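Local coordinates for stage 0 sporulation protein A homolog (Desulfitobacterium hafniense, PDB 3MJQ) that is an uncharacterised protein, represented here by its PAS domain, that may play a central regulatory role in sporulation, at residues M11-N16 with T26-K31; A87-G92 with L100-K105. The protein carries 1 engineered substitution. One frame throughout, in Å; residues are numbered along the deposited sequence.

Interaction 1: M11-N16 with T26-K31; sequences MILIIN and TAVPKK
Met11, present as selenomethionine, lays its side chain against one turn of helix 27-31, joining the first strand of the PAS sheet to the first of the helices that follow the 11-16 and 21-24 strand pair. The strand and helix segments run at 121° to each other, their axes 7.8 Å apart at closest approach, and no hydrogen bond passes between them. Traced outward, the methionine meets a new helix residue at nearly every step. CB of Met11 lies 3.9 Å from Val28 CG2. Met11 CG then passes Ala27, 4.1 Å from Ala27 CB and 3.8 Å from Ala27 O. SE of Met11 sits 4.0 Å from Lys31 CB, where the two side chains cross at about a right angle, and the chi3 bend (-81°) about the CG-SE bond turns only the terminal CE. Beyond its CB the lysine chain bends twice and leads away, and its NZ forms a salt bridge with Asp106 at the end of strand 98-106. Val28 is the other bridging residue. Its CG1 stands anti to the backbone N (chi1 -168°), while CG2, beside that N, faces the strand and packs on Met11 CB, on Leu13 CD2 and against the carbonyl O of Ile12. Leu39 of helix 36-41 also touches Val28. Leu13 approaches the valine at a slant, its CD2 branch meeting both methyls, Val28 CG2 at 3.4 Å and CG1 at 3.9 Å.

Interaction 2: A87-G92 with L100-K105; sequences ARIWQG and LFAIIK
Arg88 and Ile103 exchange two backbone hydrogen bonds: Arg88 N gives to Ile103 O over 2.9 Å, nearly straight at 177°, and Ile103 N returns one to Arg88 O. Trp90 and Phe101 repeat the exchange one hydrogen-bonded pair further along, with Trp90 N to Phe101 O at 2.8 Å and Phe101 N to Trp90 O at 2.7 Å. Weaker CA-H...O contacts lie between, among them Ile89 CA to Phe101 O at 3.2 Å. This ladder is the core of the antiparallel hairpin formed by strands 82-93 and 98-106, the fourth and fifth strands of the PAS fold, and it separates two unlike faces. On one, Trp90 takes its CG anti to the carbonyl carbon (chi1 -74°) and extends the indole along the neighbouring strand. Trp90 CE3 packs 3.8 Å from Phe101 CD2, Trp90 CZ3 lies 3.7 Å from Ile103 CD1, and the indole edge passes near Phe101 O. Trp90 NE1 hydrogen-bonds to Asp10 of the second subunit, whose Trp90 in turn packs on Ile103 and Arg88. The other face is mostly aliphatic and, through Ile89 and Leu100, packs on helix 53-65: Leu63 touches both, while Ile89 CD1 slants across the leucine's branch point, 3.9 Å from Leu100 CG. Further along, Ile89 CG2 rests on Ala102 CB, and Ala87 CB meets Ile104 CG1 at 3.6 Å.

Overall arrangement
One antiparallel sheet carries both contacts: strand 11-16 of interaction 1 borders strand 98-106 of interaction 2, where Ile104 N and Leu100 N probably donate to Met11 O and Ile15 O. Both contacts are largely buried, yet they illustrate two ways of joining elements of the fold, helix to strand and strand to strand. Interaction 1 secures a helix to the sheet by van der Waals packing, mainly of apolar side chains, and its charged lysine finds its partner elsewhere. Interaction 2 is an antiparallel strand pairing within the sheet, made by backbone polar groups, with side-chain packing added on both faces. One of those faces belongs to the domain interior; the other, continued by Ile12 against Phe101, reaches the second subunit.

Interaction 1: M11-N16 with T26-K31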
# COMPACT_ATOMS: atom_id res chain seq x y z
N MSE A 11 1.12 -1.35 -9.47
CA MSE A 11 0.29 -0.23 -9.88
C MSE A 11 -0.45 0.39 -8.69
O MSE A 11 -1.12 -0.30 -7.90
CB MSE A 11 -0.71 -0.68 -10.95
CG MSE A 11 -0.10 -1.20 -12.24
SE MSE A 11 -1.44 -2.00 -13.41
CE MSE A 11 -1.55 -3.77 -12.57
N ILE A 12 -0.31 1.70 -8.56
CA ILE A 12 -0.94 2.42 -7.48
C ILE A 12 -1.74 3.52 -8.08
O ILE A 12 -1.25 4.29 -8.90
CB ILE A 12 0.08 3.05 -6.52
CG1 ILE A 12 0.77 1.97 -5.68
CG2 ILE A 12 -0.63 4.05 -5.60
CD1 ILE A 12 1.89 2.51 -4.82
N LEU A 13 -2.99 3.60 -7.65
CA LEU A 13 -3.92 4.61 -8.11
C LEU A 13 -4.63 5.15 -6.89
O LEU A 13 -4.75 4.46 -5.87
CB LEU A 13 -4.98 4.00 -9.03
CG LEU A 13 -4.58 3.22 -10.29
CD1 LEU A 13 -5.82 2.57 -10.89
CD2 LEU A 13 -3.92 4.14 -11.32
N ILE A 14 -5.07 6.39 -6.98
CA ILE A 14 -5.84 6.99 -5.91
C ILE A 14 -7.08 7.40 -6.71
O ILE A 14 -6.97 8.12 -7.69
CB ILE A 14 -5.15 8.23 -5.30
CG1 ILE A 14 -4.11 7.81 -4.26
CG2 ILE A 14 -6.16 9.08 -4.56
CD1 ILE A 14 -2.80 7.41 -4.82
N ILE A 15 -8.25 6.91 -6.32
CA ILE A 15 -9.46 7.24 -7.07
C ILE A 15 -10.54 7.77 -6.15
O ILE A 15 -10.74 7.26 -5.05
CB ILE A 15 -9.96 6.01 -7.88
CG1 ILE A 15 -10.51 4.94 -6.94
CG2 ILE A 15 -8.78 5.37 -8.63
CD1 ILE A 15 -11.99 5.00 -6.78
N ASN A 16 -11.24 8.81 -6.62
CA ASN A 16 -12.30 9.45 -5.84
C ASN A 16 -13.64 8.73 -5.85
O ASN A 16 -13.78 7.67 -6.44
CB ASN A 16 -12.51 10.89 -6.30
CG ASN A 16 -13.02 10.98 -7.71
OD1 ASN A 16 -14.01 10.35 -8.07
ND2 ASN A 16 -12.35 11.77 -8.54
N THR A 26 3.97 5.49 -12.73
CA THR A 26 4.55 5.02 -13.99
C THR A 26 4.11 3.58 -14.33
O THR A 26 3.94 3.21 -15.50
CB THR A 26 6.10 5.03 -13.89
OG1 THR A 26 6.70 4.77 -15.17
CG2 THR A 26 6.54 3.97 -12.87
N ALA A 27 3.93 2.78 -13.28
CA ALA A 27 3.55 1.39 -13.38
C ALA A 27 2.26 1.19 -14.16
O ALA A 27 2.15 0.23 -14.93
CB ALA A 27 3.41 0.82 -11.98
N VAL A 28 1.30 2.08 -13.96
CA VAL A 28 0.03 1.98 -14.65
C VAL A 28 0.20 2.18 -16.15
O VAL A 28 -0.10 1.29 -16.95
CB VAL A 28 -0.97 2.98 -14.07
CG1 VAL A 28 -2.35 2.67 -14.57
CG2 VAL A 28 -0.95 2.91 -12.57
N PRO A 29 0.70 3.36 -16.56
CA PRO A 29 0.89 3.57 -18.00
C PRO A 29 1.65 2.41 -18.60
O PRO A 29 1.23 1.79 -19.57
CB PRO A 29 1.69 4.86 -18.05
CG PRO A 29 1.12 5.62 -16.90
CD PRO A 29 1.05 4.58 -15.81
N LYS A 30 2.79 2.13 -17.99
CA LYS A 30 3.66 1.06 -18.41
C LYS A 30 2.92 -0.26 -18.65
O LYS A 30 2.97 -0.78 -19.76
CB LYS A 30 4.76 0.88 -17.36
CG LYS A 30 5.80 -0.16 -17.70
CD LYS A 30 6.87 -0.27 -16.62
CE LYS A 30 7.89 0.86 -16.71
NZ LYS A 30 7.25 2.19 -16.68
N LYS A 31 2.22 -0.78 -17.64
CA LYS A 31 1.49 -2.07 -17.75
C LYS A 31 0.17 -2.08 -18.53
O LYS A 31 -0.15 -3.07 -19.19
CB LYS A 31 1.23 -2.65 -16.36
CG LYS A 31 2.45 -2.76 -15.49
CD LYS A 31 3.11 -4.13 -15.57
CE LYS A 31 2.38 -5.13 -14.69
NZ LYS A 31 3.10 -6.43 -14.60

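Interaction 2: A87-G92 with L100-K105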
# COMPACT_ATOMS: atom_id res chain seq x y z
N ALA A 87 -6.32 -6.34 -6.41
CA ALA A 87 -6.15 -5.00 -5.89
C ALA A 87 -6.46 -4.94 -4.41
O ALA A 87 -7.46 -5.48 -3.96
CB ALA A 87 -7.05 -4.05 -6.65
N ARG A 88 -5.58 -4.29 -3.66
CA ARG A 88 -5.79 -4.09 -2.24
C ARG A 88 -6.11 -2.60 -2.11
O ARG A 88 -5.43 -1.75 -2.72
CB ARG A 88 -4.53 -4.46 -1.46
CG ARG A 88 -4.27 -5.95 -1.49
CD ARG A 88 -2.84 -6.34 -1.14
NE ARG A 88 -2.51 -7.68 -1.65
CZ ARG A 88 -3.09 -8.80 -1.23
NH1 ARG A 88 -4.02 -8.75 -0.28
NH2 ARG A 88 -2.74 -9.96 -1.77
N ILE A 89 -7.17 -2.30 -1.37
CA ILE A 89 -7.58 -0.91 -1.19
C ILE A 89 -7.67 -0.42 0.25
O ILE A 89 -7.98 -1.18 1.17
CB ILE A 89 -8.92 -0.63 -1.91
CG1 ILE A 89 -10.07 -1.20 -1.09
CG2 ILE A 89 -8.92 -1.26 -3.30
CD1 ILE A 89 -11.42 -0.80 -1.64
N TRP A 90 -7.36 0.86 0.42
CA TRP A 90 -7.39 1.53 1.71
C TRP A 90 -8.15 2.82 1.52
O TRP A 90 -7.99 3.50 0.51
CB TRP A 90 -5.97 1.84 2.18
CG TRP A 90 -5.23 0.64 2.66
CD1 TRP A 90 -5.24 0.12 3.93
CD2 TRP A 90 -4.44 -0.25 1.87
NE1 TRP A 90 -4.51 -1.04 3.96
CE2 TRP A 90 -4.00 -1.29 2.71
CE3 TRP A 90 -4.06 -0.27 0.52
CZ2 TRP A 90 -3.20 -2.34 2.26
CZ3 TRP A 90 -3.27 -1.32 0.07
CH2 TRP A 90 -2.85 -2.34 0.94
N GLN A 91 -8.99 3.14 2.50
CA GLN A 91 -9.78 4.35 2.43
C GLN A 91 -8.99 5.51 2.97
O GLN A 91 -8.63 5.53 4.15
CB GLN A 91 -11.05 4.18 3.25
CG GLN A 91 -11.92 3.05 2.76
CD GLN A 91 -13.20 2.92 3.54
OE1 GLN A 91 -14.04 3.82 3.54
NE2 GLN A 91 -13.35 1.80 4.24
N GLY A 92 -8.70 6.46 2.10
CA GLY A 92 -7.95 7.63 2.50
C GLY A 92 -8.73 8.87 2.09
O GLY A 92 -9.93 8.79 1.86
N LEU A 100 -10.28 6.31 -2.61
CA LEU A 100 -9.69 5.00 -2.39
C LEU A 100 -8.22 4.96 -2.80
O LEU A 100 -7.83 5.51 -3.82
CB LEU A 100 -10.47 3.94 -3.17
CG LEU A 100 -11.44 3.03 -2.40
CD1 LEU A 100 -11.96 3.72 -1.17
CD2 LEU A 100 -12.59 2.63 -3.31
N PHE A 101 -7.41 4.32 -1.96
CA PHE A 101 -5.98 4.17 -2.22
C PHE A 101 -5.80 2.72 -2.63
O PHE A 101 -6.05 1.81 -1.85
CB PHE A 101 -5.16 4.46 -0.97
CG PHE A 101 -3.70 4.18 -1.14
CD1 PHE A 101 -2.98 4.76 -2.19
CD2 PHE A 101 -3.03 3.35 -0.26
CE1 PHE A 101 -1.63 4.51 -2.35
CE2 PHE A 101 -1.67 3.10 -0.41
CZ PHE A 101 -0.97 3.68 -1.47
N ALA A 102 -5.35 2.49 -3.86
CA ALA A 102 -5.21 1.14 -4.34
C ALA A 102 -3.84 0.74 -4.85
O ALA A 102 -3.20 1.47 -5.62
CB ALA A 102 -6.24 0.89 -5.43
N ILE A 103 -3.41 -0.43 -4.41
CA ILE A 103 -2.15 -1.00 -4.83
C ILE A 103 -2.58 -2.29 -5.53
O ILE A 103 -3.22 -3.16 -4.93
CB ILE A 103 -1.22 -1.27 -3.63
CG1 ILE A 103 -1.15 -0.00 -2.75
CG2 ILE A 103 0.18 -1.69 -4.13
CD1 ILE A 103 -0.21 -0.08 -1.55
N ILE A 104 -2.26 -2.38 -6.82
CA ILE A 104 -2.65 -3.51 -7.64
C ILE A 104 -1.53 -4.42 -8.12
O ILE A 104 -0.57 -3.96 -8.73
CB ILE A 104 -3.40 -2.98 -8.84
CG1 ILE A 104 -4.52 -2.07 -8.34
CG2 ILE A 104 -3.97 -4.14 -9.67
CD1 ILE A 104 -5.06 -1.16 -9.38
N LYS A 105 -1.69 -5.72 -7.84
CA LYS A 105 -0.72 -6.75 -8.24
C LYS A 105 -1.13 -7.46 -9.54
O LYS A 105 -2.22 -8.05 -9.64
CB LYS A 105 -0.55 -7.80 -7.14
CG LYS A 105 0.46 -8.89 -7.48
CD LYS A 105 0.65 -9.89 -6.35
CE LYS A 105 1.59 -11.01 -6.79
NZ LYS A 105 1.54 -12.13 -5.84